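Local structure of suppressor of fused homolog (Drosophila melanogaster, 6LPH) at residues Phe77-Leu82 against Met100-Thr105; Leu104-Ala109 against Thr130-Leu135; Asp222-Gly227 against Glu242-Thr247. The protein probably binds and sequesters DNA-binding transcription factors, and appears here, through its N-terminal part, in complex with Fu. All coordinates share one frame; numbering follows the deposited sequence.

Contact 1 of 3, residues Phe77-Leu82 against Met100-Thr105; sequences FGLSDL and MGFELT
E103, on strand 97-109 of the mixed central sheet of this SUFU domain, turns its carboxylate into the bend G78-S80 that follows the neighbouring strand 71-77, and gathers the N-H groups of that bend. The chain folds back at chi2 (-73°), which puts the acid beside the loop backbone. OE2 of E103 takes three donors: G78 N at 2.8 Å on the syn side, in a nearly straight bond (178°); S80 N at 2.9 Å from well above the carboxylate plane (71° out of it); and S80 OG at 2.5 Å on the anti side. OE1 of E103 accepts L79 N at 3.0 Å and, outside the two segments, S76 OG. With both oxygens engaged, the carboxylate is fixed in rotation, and these N-H and O-H donors would probably favour the ionised form. A glutamine in its place would probably lose part of this grip, since its NH2 end would face donors with no acceptor to offer them.

L79 points its CB toward the strand, and its branches end among apolar side chains. L79 CB lies over one face of the F102 ring and 3.2 Å from F102 O; CG passes E103 OE1 only loosely. At the tip, L79 CD1 meets F102 CE1 at 3.6 Å and presses on L104 CG at 3.5 Å, a tight carbon pair, while CD2 turns to the sulfur of M100. F144 of helix 131-146 also touches L79. The backbone adds one more bond, M100 N to L79 O, 2.8 Å long.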
ATOM      1  N   PHE A  77       0.056  -9.399  -0.836  1.00 10.80           N
ATOM      2  CA  PHE A  77      -0.568 -10.719  -1.019  1.00 11.26           C
ATOM      3  C   PHE A  77      -0.477 -11.421   0.313  1.00 10.94           C
ATOM      4  O   PHE A  77       0.646 -11.710   0.792  1.00 12.17           O
ATOM      5  CB  PHE A  77       0.208 -11.572  -2.023  1.00 10.95           C
ATOM      6  CG  PHE A  77       0.289 -10.989  -3.409  1.00 12.40           C
ATOM      7  CD1 PHE A  77       1.209  -9.975  -3.707  1.00 11.38           C
ATOM      8  CD2 PHE A  77      -0.493 -11.509  -4.442  1.00 12.61           C
ATOM      9  CE1 PHE A  77       1.312  -9.455  -4.993  1.00 12.83           C
ATOM     10  CE2 PHE A  77      -0.374 -10.998  -5.733  1.00 15.44           C
ATOM     11  CZ  PHE A  77       0.526  -9.965  -6.010  1.00 14.00           C
ATOM     12  N   GLY A  78      -1.638 -11.720   0.896  1.00 11.22           N
ATOM     13  CA  GLY A  78      -1.702 -12.478   2.135  1.00 10.38           C
ATOM     14  C   GLY A  78      -2.893 -12.188   3.024  1.00 11.02           C
ATOM     15  O   GLY A  78      -3.247 -13.042   3.824  1.00 13.34           O
ATOM     16  N   LEU A  79      -3.484 -10.987   2.924  1.00 11.44           N
ATOM     17  CA  LEU A  79      -4.698 -10.644   3.703  1.00 11.94           C
ATOM     18  C   LEU A  79      -5.930 -11.333   3.120  1.00 12.01           C
ATOM     19  O   LEU A  79      -6.882 -11.642   3.848  1.00 14.25           O
ATOM     20  CB  LEU A  79      -4.908  -9.106   3.796  1.00 11.98           C
ATOM     21  CG  LEU A  79      -3.800  -8.420   4.633  1.00 12.71           C
ATOM     22  CD1 LEU A  79      -3.792  -6.933   4.387  1.00 11.47           C
ATOM     23  CD2 LEU A  79      -4.148  -8.642   6.080  1.00 17.86           C
ATOM     24  N   SER A  80      -5.897 -11.575   1.817  1.00 12.45           N
ATOM     25  CA  SER A  80      -6.928 -12.404   1.166  1.00 12.93           C
ATOM     26  C   SER A  80      -6.485 -13.879   1.181  1.00 13.38           C
ATOM     27  O   SER A  80      -5.359 -14.200   1.606  1.00 12.18           O
ATOM     28  CB  SER A  80      -7.178 -11.913  -0.257  1.00 12.80           C
ATOM     29  OG  SER A  80      -6.052 -12.180  -1.076  1.00 14.09           O
ATOM     30  N   ASP A  81      -7.371 -14.778   0.752  1.00 12.93           N
ATOM     31  CA  ASP A  81      -7.065 -16.201   0.801  1.00 14.08           C
ATOM     32  C   ASP A  81      -6.338 -16.612  -0.482  1.00 14.03           C
ATOM     33  O   ASP A  81      -6.981 -16.956  -1.482  1.00 15.50           O
ATOM     34  CB  ASP A  81      -8.351 -17.022   0.999  1.00 15.83           C
ATOM     35  CG  ASP A  81      -8.091 -18.517   1.083  1.00 18.00           C
ATOM     36  OD1 ASP A  81      -9.070 -19.289   1.153  1.00 22.13           O
ATOM     37  OD2 ASP A  81      -6.914 -18.934   1.057  1.00 18.29           O
ATOM     38  N   LEU A  82      -5.004 -16.561  -0.446  1.00 12.26           N
ATOM     39  CA  LEU A  82      -4.170 -16.928  -1.598  1.00 13.97           C
ATOM     40  C   LEU A  82      -4.284 -18.410  -1.991  1.00 14.89           C
ATOM     41  O   LEU A  82      -4.104 -18.767  -3.151  1.00 15.26           O
ATOM     42  CB  LEU A  82      -2.699 -16.639  -1.269  1.00 11.97           C
ATOM     43  CG  LEU A  82      -2.350 -15.172  -0.910  1.00 11.71           C
ATOM     44  CD1 LEU A  82      -0.835 -15.000  -0.617  1.00 10.78           C
ATOM     45  CD2 LEU A  82      -2.822 -14.220  -2.016  1.00 11.76           C
ATOM     46  N   MET A 100      -9.541 -12.142   4.718  1.00 14.28           N
ATOM     47  CA  MET A 100     -10.094 -10.887   5.243  1.00 14.82           C
ATOM     48  C   MET A 100     -10.879 -10.080   4.199  1.00 14.55           C
ATOM     49  O   MET A 100     -11.590  -9.151   4.555  1.00 16.39           O
ATOM     50  CB  MET A 100      -9.012 -10.026   5.929  1.00 17.11           C
ATOM     51  CG  MET A 100      -8.392 -10.743   7.122  1.00 20.78           C
ATOM     52  SD  MET A 100      -7.607  -9.604   8.281  1.00 29.95           S
ATOM     53  CE  MET A 100      -9.029  -9.095   9.266  1.00 26.66           C
ATOM     54  N   GLY A 101     -10.769 -10.440   2.924  1.00 14.65           N
ATOM     55  CA  GLY A 101     -11.641  -9.858   1.892  1.00 15.41           C
ATOM     56  C   GLY A 101     -11.033  -8.646   1.200  1.00 15.36           C
ATOM     57  O   GLY A 101     -11.709  -7.944   0.417  1.00 16.26           O
ATOM     58  N   PHE A 102      -9.753  -8.401   1.483  1.00 13.42           N
ATOM     59  CA  PHE A 102      -9.052  -7.304   0.843  1.00 14.64           C
ATOM     60  C   PHE A 102      -7.537  -7.542   0.791  1.00 13.41           C
ATOM     61  O   PHE A 102      -7.033  -8.454   1.470  1.00 12.85           O
ATOM     62  CB  PHE A 102      -9.371  -5.978   1.569  1.00 15.63           C
ATOM     63  CG  PHE A 102      -8.747  -5.872   2.937  1.00 15.06           C
ATOM     64  CD1 PHE A 102      -7.524  -5.243   3.111  1.00 13.80           C
ATOM     65  CD2 PHE A 102      -9.384  -6.424   4.042  1.00 16.74           C
ATOM     66  CE1 PHE A 102      -6.953  -5.141   4.370  1.00 16.82           C
ATOM     67  CE2 PHE A 102      -8.807  -6.339   5.293  1.00 20.28           C
ATOM     68  CZ  PHE A 102      -7.595  -5.703   5.456  1.00 19.27           C
ATOM     69  N   GLU A 103      -6.843  -6.768  -0.057  1.00 12.01           N
ATOM     70  CA  GLU A 103      -5.393  -6.610   0.037  1.00 11.26           C
ATOM     71  C   GLU A 103      -5.101  -5.132   0.134  1.00 11.19           C
ATOM     72  O   GLU A 103      -5.945  -4.296  -0.216  1.00 10.99           O
ATOM     73  CB  GLU A 103      -4.618  -7.236  -1.154  1.00 10.63           C
ATOM     74  CG  GLU A 103      -4.750  -8.782  -1.250  1.00 11.68           C
ATOM     75  CD  GLU A 103      -3.980  -9.565  -0.194  1.00 11.90           C
ATOM     76  OE1 GLU A 103      -3.243  -8.974   0.670  1.00 12.26           O
ATOM     77  OE2 GLU A 103      -4.075 -10.816  -0.256  1.00 12.44           O
ATOM     78  N   LEU A 104      -3.895  -4.822   0.626  1.00 12.09           N
ATOM     79  CA  LEU A 104      -3.456  -3.455   0.759  1.00 10.55           C
ATOM     80  C   LEU A 104      -2.723  -2.973  -0.497  1.00 10.84           C
ATOM     81  O   LEU A 104      -1.918  -3.728  -1.086  1.00 11.21           O
ATOM     82  CB  LEU A 104      -2.471  -3.348   1.921  1.00 10.66           C
ATOM     83  CG  LEU A 104      -3.084  -3.693   3.299  1.00 11.80           C
ATOM     84  CD1 LEU A 104      -1.999  -3.776   4.364  1.00 13.74           C
ATOM     85  CD2 LEU A 104      -4.149  -2.663   3.692  1.00 16.99           C
ATOM     86  N   THR A 105      -2.999  -1.731  -0.903  1.00 10.48           N
ATOM     87  CA  THR A 105      -2.158  -1.059  -1.890  1.00 10.62           C
ATOM     88  C   THR A 105      -1.624   0.288  -1.360  1.00 11.49           C
ATOM     89  O   THR A 105      -2.128   0.825  -0.358  1.00 12.32           O
ATOM     90  CB  THR A 105      -2.829  -0.885  -3.267  1.00 11.46           C
ATOM     91  OG1 THR A 105      -3.732   0.216  -3.228  1.00 13.17           O
ATOM     92  CG2 THR A 105      -3.624  -2.174  -3.700  1.00 11.01           C
TER

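Contact 2 of 3, residues Leu104-Ala109 against Thr130-Leu135; sequences LTFRLA and TWPANL
A133 N donates to T130 O at 3.0 Å where helix 131-146 begins, and beside this bond W131 and P132 pack on F106 and L108. Between the two segments there is no hydrogen bond; the evidence for the contact is carbon packing. F106 holds its CG anti to the backbone N (chi1 179°), which sends the ring out toward the helix. There F106 CD2 lies 3.7 Å from P132 CB and F106 CE2 lies 3.8 Å from W131 CH2. The F106 ring and the six-membered ring of W131 meet obliquely, with planes 67° apart and centroids 6.0 Å apart, while the methyl CD2 of L135 sits over one face of F106.

This is a helix packed on one face of the mixed sheet: the axes of 104-109 and 131-135 approach to 9.9 Å and run at 144°, nearer antiparallel than perpendicular. F106 and L108 point to the helix, whereas T105 and R107 lead elsewhere, R107 NH2 forming a salt bridge with D178.

L108 reaches W131 from the opposite direction, L108 CD2 touching W131 CZ2 at 3.6 Å and also meeting CG of P132. That same P132 CG stands 3.5 Å above the indole plane, over the centre of the six-membered ring of W131, thereby backing one face of it. T130, W131 and N134 also touch the bound peptide, and T130 OG1 hydrogen-bonds to one of its polar side chains.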
ATOM      1  N   LEU A 104      -3.895  -4.822   0.626  1.00 12.09           N
ATOM      2  CA  LEU A 104      -3.456  -3.455   0.759  1.00 10.55           C
ATOM      3  C   LEU A 104      -2.723  -2.973  -0.497  1.00 10.84           C
ATOM      4  O   LEU A 104      -1.918  -3.728  -1.086  1.00 11.21           O
ATOM      5  CB  LEU A 104      -2.471  -3.348   1.921  1.00 10.66           C
ATOM      6  CG  LEU A 104      -3.084  -3.693   3.299  1.00 11.80           C
ATOM      7  CD1 LEU A 104      -1.999  -3.776   4.364  1.00 13.74           C
ATOM      8  CD2 LEU A 104      -4.149  -2.663   3.692  1.00 16.99           C
ATOM      9  N   THR A 105      -2.999  -1.731  -0.903  1.00 10.48           N
ATOM     10  CA  THR A 105      -2.158  -1.059  -1.890  1.00 10.62           C
ATOM     11  C   THR A 105      -1.624   0.288  -1.360  1.00 11.49           C
ATOM     12  O   THR A 105      -2.128   0.825  -0.358  1.00 12.32           O
ATOM     13  CB  THR A 105      -2.829  -0.885  -3.267  1.00 11.46           C
ATOM     14  OG1 THR A 105      -3.732   0.216  -3.228  1.00 13.17           O
ATOM     15  CG2 THR A 105      -3.624  -2.174  -3.700  1.00 11.01           C
ATOM     16  N   PHE A 106      -0.605   0.823  -2.024  1.00 10.40           N
ATOM     17  CA  PHE A 106      -0.051   2.107  -1.587  1.00 11.24           C
ATOM     18  C   PHE A 106       0.573   2.768  -2.818  1.00 10.42           C
ATOM     19  O   PHE A 106       1.150   2.079  -3.669  1.00 10.33           O
ATOM     20  CB  PHE A 106       0.962   1.852  -0.481  1.00 11.01           C
ATOM     21  CG  PHE A 106       1.648   3.104   0.070  1.00 10.35           C
ATOM     22  CD1 PHE A 106       0.903   4.150   0.647  1.00 10.86           C
ATOM     23  CD2 PHE A 106       3.034   3.193   0.076  1.00 10.58           C
ATOM     24  CE1 PHE A 106       1.514   5.271   1.199  1.00 11.52           C
ATOM     25  CE2 PHE A 106       3.679   4.323   0.657  1.00 11.51           C
ATOM     26  CZ  PHE A 106       2.914   5.364   1.196  1.00 10.98           C
ATOM     27  N   ARG A 107       0.359   4.073  -2.960  1.00 10.61           N
ATOM     28  CA  ARG A 107       0.952   4.826  -4.082  1.00 10.63           C
ATOM     29  C   ARG A 107       1.903   5.866  -3.533  1.00 11.11           C
ATOM     30  O   ARG A 107       1.515   6.765  -2.758  1.00 12.31           O
ATOM     31  CB  ARG A 107      -0.103   5.463  -4.957  1.00 10.56           C
ATOM     32  CG  ARG A 107      -0.993   4.391  -5.647  1.00 11.12           C
ATOM     33  CD  ARG A 107      -2.034   5.019  -6.541  1.00 10.74           C
ATOM     34  NE  ARG A 107      -2.955   4.001  -7.066  1.00 11.22           N
ATOM     35  CZ  ARG A 107      -2.715   3.258  -8.154  1.00 12.03           C
ATOM     36  NH1 ARG A 107      -1.583   3.451  -8.876  1.00 11.10           N
ATOM     37  NH2 ARG A 107      -3.620   2.358  -8.567  1.00 11.85           N
ATOM     38  N   LEU A 108       3.149   5.752  -3.932  1.00 11.16           N
ATOM     39  CA  LEU A 108       4.183   6.609  -3.328  1.00 11.28           C
ATOM     40  C   LEU A 108       4.872   7.523  -4.361  1.00 11.96           C
ATOM     41  O   LEU A 108       5.518   7.043  -5.295  1.00 11.36           O
ATOM     42  CB  LEU A 108       5.181   5.738  -2.583  1.00 11.32           C
ATOM     43  CG  LEU A 108       6.453   6.473  -2.081  1.00 13.61           C
ATOM     44  CD1 LEU A 108       6.103   7.501  -1.017  1.00 12.98           C
ATOM     45  CD2 LEU A 108       7.467   5.452  -1.552  1.00 13.33           C
ATOM     46  N   ALA A 109       4.731   8.840  -4.181  1.00 12.92           N
ATOM     47  CA  ALA A 109       5.273   9.820  -5.125  1.00 14.53           C
ATOM     48  C   ALA A 109       6.791   9.710  -5.188  1.00 16.91           C
ATOM     49  O   ALA A 109       7.461   9.530  -4.165  1.00 16.82           O
ATOM     50  CB  ALA A 109       4.849  11.247  -4.739  1.00 14.61           C
ATOM     51  N   THR A 130      11.825   0.236  -0.691  1.00 14.67           N
ATOM     52  CA  THR A 130      11.242  -0.986  -0.157  1.00 13.33           C
ATOM     53  C   THR A 130      10.657  -0.748   1.218  1.00 14.12           C
ATOM     54  O   THR A 130       9.964  -1.599   1.756  1.00 15.13           O
ATOM     55  CB  THR A 130      12.246  -2.166  -0.108  1.00 14.43           C
ATOM     56  OG1 THR A 130      13.428  -1.759   0.604  1.00 16.22           O
ATOM     57  CG2 THR A 130      12.651  -2.634  -1.513  1.00 14.92           C
ATOM     58  N   TRP A 131      10.896   0.424   1.785  1.00 14.73           N
ATOM     59  CA  TRP A 131      10.307   0.727   3.100  1.00 15.48           C
ATOM     60  C   TRP A 131       8.787   0.553   3.179  1.00 15.08           C
ATOM     61  O   TRP A 131       8.289   0.176   4.240  1.00 15.96           O
ATOM     62  CB  TRP A 131      10.813   2.067   3.680  1.00 14.37           C
ATOM     63  CG  TRP A 131      10.270   3.290   2.954  1.00 14.55           C
ATOM     64  CD1 TRP A 131      10.923   4.081   2.017  1.00 14.09           C
ATOM     65  CD2 TRP A 131       8.918   3.883   3.084  1.00 14.59           C
ATOM     66  NE1 TRP A 131      10.103   5.091   1.578  1.00 14.86           N
ATOM     67  CE2 TRP A 131       8.886   5.029   2.173  1.00 14.50           C
ATOM     68  CE3 TRP A 131       7.774   3.577   3.830  1.00 14.70           C
ATOM     69  CZ2 TRP A 131       7.758   5.845   2.048  1.00 14.56           C
ATOM     70  CZ3 TRP A 131       6.643   4.404   3.695  1.00 14.40           C
ATOM     71  CH2 TRP A 131       6.628   5.491   2.811  1.00 14.63           C
ATOM     72  N   PRO A 132       8.027   0.791   2.075  1.00 14.07           N
ATOM     73  CA  PRO A 132       6.571   0.592   2.196  1.00 14.26           C
ATOM     74  C   PRO A 132       6.160  -0.856   2.477  1.00 16.08           C
ATOM     75  O   PRO A 132       5.069  -1.088   3.000  1.00 16.81           O
ATOM     76  CB  PRO A 132       6.036   1.108   0.840  1.00 12.38           C
ATOM     77  CG  PRO A 132       7.064   2.192   0.495  1.00 13.76           C
ATOM     78  CD  PRO A 132       8.337   1.451   0.793  1.00 13.84           C
ATOM     79  N   ALA A 133       7.026  -1.815   2.154  1.00 16.30           N
ATOM     80  CA  ALA A 133       6.775  -3.218   2.484  1.00 17.98           C
ATOM     81  C   ALA A 133       6.638  -3.469   3.991  1.00 18.21           C
ATOM     82  O   ALA A 133       5.734  -4.201   4.383  1.00 17.68           O
ATOM     83  CB  ALA A 133       7.842  -4.136   1.869  1.00 18.56           C
ATOM     84  N   ASN A 134       7.534  -2.886   4.806  1.00 19.43           N
ATOM     85  CA  ASN A 134       7.399  -2.854   6.279  1.00 20.92           C
ATOM     86  C   ASN A 134       6.098  -2.257   6.725  1.00 16.44           C
ATOM     87  O   ASN A 134       5.499  -2.746   7.669  1.00 16.49           O
ATOM     88  CB  ASN A 134       8.449  -1.951   6.935  1.00 26.61           C
ATOM     89  CG  ASN A 134       9.830  -2.532   6.912  1.00 32.27           C
ATOM     90  OD1 ASN A 134      10.803  -1.780   6.974  1.00 38.69           O
ATOM     91  ND2 ASN A 134       9.938  -3.852   6.833  1.00 31.91           N
ATOM     92  N   LEU A 135       5.704  -1.145   6.097  1.00 14.52           N
ATOM     93  CA  LEU A 135       4.491  -0.459   6.456  1.00 13.36           C
ATOM     94  C   LEU A 135       3.292  -1.404   6.217  1.00 12.96           C
ATOM     95  O   LEU A 135       2.443  -1.575   7.122  1.00 12.10           O
ATOM     96  CB  LEU A 135       4.337   0.837   5.635  1.00 12.90           C
ATOM     97  CG  LEU A 135       2.974   1.538   5.818  1.00 13.09           C
ATOM     98  CD1 LEU A 135       2.789   2.052   7.236  1.00 15.32           C
ATOM     99  CD2 LEU A 135       2.776   2.658   4.788  1.00 15.50           C
TER

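Contact 3 of 3, residues Asp222-Gly227 against Glu242-Thr247; sequences DMQTGG and ELFPET
The backbones stay well apart where the surface loop after helix 201-219 meets the end of helix 240-243: the nearer CA pair, Q224 and L243, is 8.8 Å apart, and D222 and F244 are further still. No hydrogen bond joins the two segments; side chains alone bridge the gap. On one side D222 is extended, M223 and Q224 take helix-like angles, and the chain then turns through G226 (phi 132°), where a side chain would be jammed against the preceding carbonyl. The turn closes on D222 O, which accepts both T225 N and G227 N, the latter at 2.9 Å. On the other side L243 is the last residue of helix 240-243, F244 leaves helical geometry, and a short 3-10 segment begins at P245. T247 OG1 donates to F244 O at 2.7 Å, and the backbone N of T247 bonds to the same oxygen, so this corner is pinned as well.

Three side chains of the first segment face two of the second. The first torsion of D222 (chi1 -163°) swings its carboxylate away from its own N and out to the F244 ring; the two side chains cross at about a right angle, with carboxylate and ring planes 43° apart. F244 CZ comes to 3.5 Å from D222 OD1, and F244 CE2 to 3.8 Å from D222 CB. T225 and L243 slide past each other in opposite directions until CG2 of T225 meets CD1 of L243 at 3.6 Å; T225 OG1 is meanwhile bonded to L219 O. The exposed Q224 forms a looser edge, its OE1 4.1 Å from L243 CD2.

D222 is probably steadied against the ring by its other oxygen. OD2 of D222 is met by Q224 NE2 from above the carboxylate plane, and through its anti lone pair it accepts Q224 N at 2.8 Å: a side-chain oxygen bonded to the backbone N two residues on, the signature of an Asx turn.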
ATOM      1  N   ASP A 222      -6.787  18.233  -6.040  1.00 21.20           N
ATOM      2  CA  ASP A 222      -5.598  18.899  -6.526  1.00 19.07           C
ATOM      3  C   ASP A 222      -4.431  17.939  -6.552  1.00 17.58           C
ATOM      4  O   ASP A 222      -4.339  17.059  -5.701  1.00 14.55           O
ATOM      5  CB  ASP A 222      -5.262  20.101  -5.638  1.00 21.64           C
ATOM      6  CG  ASP A 222      -4.303  21.068  -6.322  1.00 25.02           C
ATOM      7  OD1 ASP A 222      -4.774  22.063  -6.924  1.00 28.84           O
ATOM      8  OD2 ASP A 222      -3.078  20.812  -6.300  1.00 27.47           O
ATOM      9  N   MET A 223      -3.536  18.117  -7.528  1.00 19.14           N
ATOM     10  CA  MET A 223      -2.286  17.365  -7.568  1.00 19.38           C
ATOM     11  C   MET A 223      -1.447  17.490  -6.293  1.00 17.44           C
ATOM     12  O   MET A 223      -0.855  16.518  -5.839  1.00 16.93           O
ATOM     13  CB  MET A 223      -1.438  17.832  -8.740  1.00 23.84           C
ATOM     14  CG  MET A 223      -1.383  16.810  -9.812  1.00 32.62           C
ATOM     15  SD  MET A 223      -0.220  15.486  -9.430  1.00 31.59           S
ATOM     16  CE  MET A 223       0.184  15.277 -11.162  1.00 25.80           C
ATOM     17  N   GLN A 224      -1.409  18.688  -5.722  1.00 19.81           N
ATOM     18  CA  GLN A 224      -0.603  18.943  -4.512  1.00 21.94           C
ATOM     19  C   GLN A 224      -0.996  18.024  -3.343  1.00 20.68           C
ATOM     20  O   GLN A 224      -0.163  17.702  -2.503  1.00 21.15           O
ATOM     21  CB  GLN A 224      -0.726  20.407  -4.080  1.00 24.98           C
ATOM     22  CG  GLN A 224      -0.254  21.400  -5.135  1.00 33.07           C
ATOM     23  CD  GLN A 224      -0.485  22.854  -4.731  1.00 39.11           C
ATOM     24  OE1 GLN A 224       0.262  23.423  -3.914  1.00 37.60           O
ATOM     25  NE2 GLN A 224      -1.511  23.472  -5.321  1.00 37.68           N
ATOM     26  N   THR A 225      -2.253  17.584  -3.304  1.00 17.47           N
ATOM     27  CA  THR A 225      -2.710  16.724  -2.203  1.00 17.67           C
ATOM     28  C   THR A 225      -2.927  15.237  -2.593  1.00 16.68           C
ATOM     29  O   THR A 225      -3.451  14.448  -1.791  1.00 14.70           O
ATOM     30  CB  THR A 225      -3.977  17.306  -1.530  1.00 17.45           C
ATOM     31  OG1 THR A 225      -4.975  17.546  -2.538  1.00 18.31           O
ATOM     32  CG2 THR A 225      -3.649  18.628  -0.819  1.00 16.60           C
ATOM     33  N   GLY A 226      -2.492  14.859  -3.799  1.00 15.03           N
ATOM     34  CA  GLY A 226      -2.504  13.467  -4.216  1.00 15.69           C
ATOM     35  C   GLY A 226      -3.094  13.201  -5.600  1.00 15.02           C
ATOM     36  O   GLY A 226      -2.899  12.118  -6.160  1.00 14.32           O
ATOM     37  N   GLY A 227      -3.785  14.198  -6.154  1.00 15.48           N
ATOM     38  CA  GLY A 227      -4.509  14.059  -7.420  1.00 13.71           C
ATOM     39  C   GLY A 227      -5.602  12.992  -7.391  1.00 14.27           C
ATOM     40  O   GLY A 227      -5.940  12.435  -6.318  1.00 13.74           O
ATOM     41  N   GLU A 242      -5.080  23.602   5.028  1.00 21.43           N
ATOM     42  CA  GLU A 242      -4.159  24.753   4.894  1.00 21.84           C
ATOM     43  C   GLU A 242      -4.151  25.258   3.454  1.00 22.45           C
ATOM     44  O   GLU A 242      -4.169  26.466   3.226  1.00 27.75           O
ATOM     45  CB  GLU A 242      -2.717  24.398   5.283  1.00 25.38           C
ATOM     46  CG  GLU A 242      -2.473  24.152   6.752  1.00 31.28           C
ATOM     47  CD  GLU A 242      -1.070  23.639   7.013  1.00 30.33           C
ATOM     48  OE1 GLU A 242      -0.845  22.411   6.930  1.00 25.66           O
ATOM     49  OE2 GLU A 242      -0.186  24.469   7.310  1.00 43.17           O
ATOM     50  N   LEU A 243      -4.118  24.349   2.483  1.00 20.26           N
ATOM     51  CA  LEU A 243      -4.020  24.764   1.070  1.00 23.68           C
ATOM     52  C   LEU A 243      -5.322  25.356   0.538  1.00 24.73           C
ATOM     53  O   LEU A 243      -5.306  26.312  -0.258  1.00 24.30           O
ATOM     54  CB  LEU A 243      -3.558  23.602   0.168  1.00 22.12           C
ATOM     55  CG  LEU A 243      -2.103  23.130   0.367  1.00 24.54           C
ATOM     56  CD1 LEU A 243      -1.862  21.746  -0.233  1.00 23.56           C
ATOM     57  CD2 LEU A 243      -1.072  24.132  -0.144  1.00 28.56           C
ATOM     58  N   PHE A 244      -6.433  24.773   0.976  1.00 21.88           N
ATOM     59  CA  PHE A 244      -7.759  25.149   0.525  1.00 24.54           C
ATOM     60  C   PHE A 244      -8.704  25.356   1.711  1.00 23.93           C
ATOM     61  O   PHE A 244      -9.567  24.510   1.987  1.00 24.11           O
ATOM     62  CB  PHE A 244      -8.298  24.092  -0.451  1.00 23.85           C
ATOM     63  CG  PHE A 244      -7.355  23.787  -1.579  1.00 26.23           C
ATOM     64  CD1 PHE A 244      -7.186  24.692  -2.629  1.00 30.39           C
ATOM     65  CD2 PHE A 244      -6.615  22.607  -1.585  1.00 25.19           C
ATOM     66  CE1 PHE A 244      -6.298  24.418  -3.670  1.00 35.33           C
ATOM     67  CE2 PHE A 244      -5.732  22.326  -2.627  1.00 31.17           C
ATOM     68  CZ  PHE A 244      -5.569  23.235  -3.670  1.00 29.95           C
ATOM     69  N   PRO A 245      -8.573  26.508   2.397  1.00 24.17           N
ATOM     70  CA  PRO A 245      -9.272  26.711   3.672  1.00 23.61           C
ATOM     71  C   PRO A 245     -10.799  26.652   3.537  1.00 25.00           C
ATOM     72  O   PRO A 245     -11.503  26.397   4.511  1.00 27.37           O
ATOM     73  CB  PRO A 245      -8.798  28.091   4.109  1.00 24.48           C
ATOM     74  CG  PRO A 245      -7.457  28.251   3.466  1.00 26.16           C
ATOM     75  CD  PRO A 245      -7.623  27.608   2.116  1.00 25.76           C
ATOM     76  N   GLU A 246     -11.302  26.852   2.329  1.00 22.59           N
ATOM     77  CA  GLU A 246     -12.717  26.620   2.030  1.00 27.87           C
ATOM     78  C   GLU A 246     -13.289  25.256   2.487  1.00 27.30           C
ATOM     79  O   GLU A 246     -14.480  25.135   2.842  1.00 26.38           O
ATOM     80  CB  GLU A 246     -12.967  26.797   0.529  1.00 32.00           C
ATOM     81  CG  GLU A 246     -11.912  26.195  -0.392  1.00 36.44           C
ATOM     82  CD  GLU A 246     -10.952  27.232  -0.954  1.00 42.82           C
ATOM     83  OE1 GLU A 246      -9.879  27.442  -0.348  1.00 37.44           O
ATOM     84  OE2 GLU A 246     -11.274  27.846  -2.002  1.00 69.02           O
ATOM     85  N   THR A 247     -12.449  24.230   2.433  1.00 19.69           N
ATOM     86  CA  THR A 247     -12.838  22.894   2.878  1.00 24.76           C
ATOM     87  C   THR A 247     -13.224  22.828   4.359  1.00 25.88           C
ATOM     88  O   THR A 247     -13.952  21.921   4.760  1.00 30.17           O
ATOM     89  CB  THR A 247     -11.744  21.859   2.555  1.00 25.63           C
ATOM     90  OG1 THR A 247     -10.504  22.273   3.146  1.00 23.65           O
ATOM     91  CG2 THR A 247     -11.570  21.729   1.002  1.00 25.76           C
TER

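From the N terminus, contact 1 comes first: the loop after strand 71-77 is closed on the middle of strand 97-109. Contact 2 starts on that same strand, sharing L104 and T105 with contact 1, and closes the span holding helix 112-120 by bringing in the start of helix 131-146. The two are consecutive along the strand rather than nested, their centres 15 Å apart. Contact 3 follows in series after both, closing the short excursion between the loop 222-227 and the end of helix 240-243. It lies at the surface, its centre 31 Å from that of contact 1 and across the chain's centre from it, and touches neither of the others.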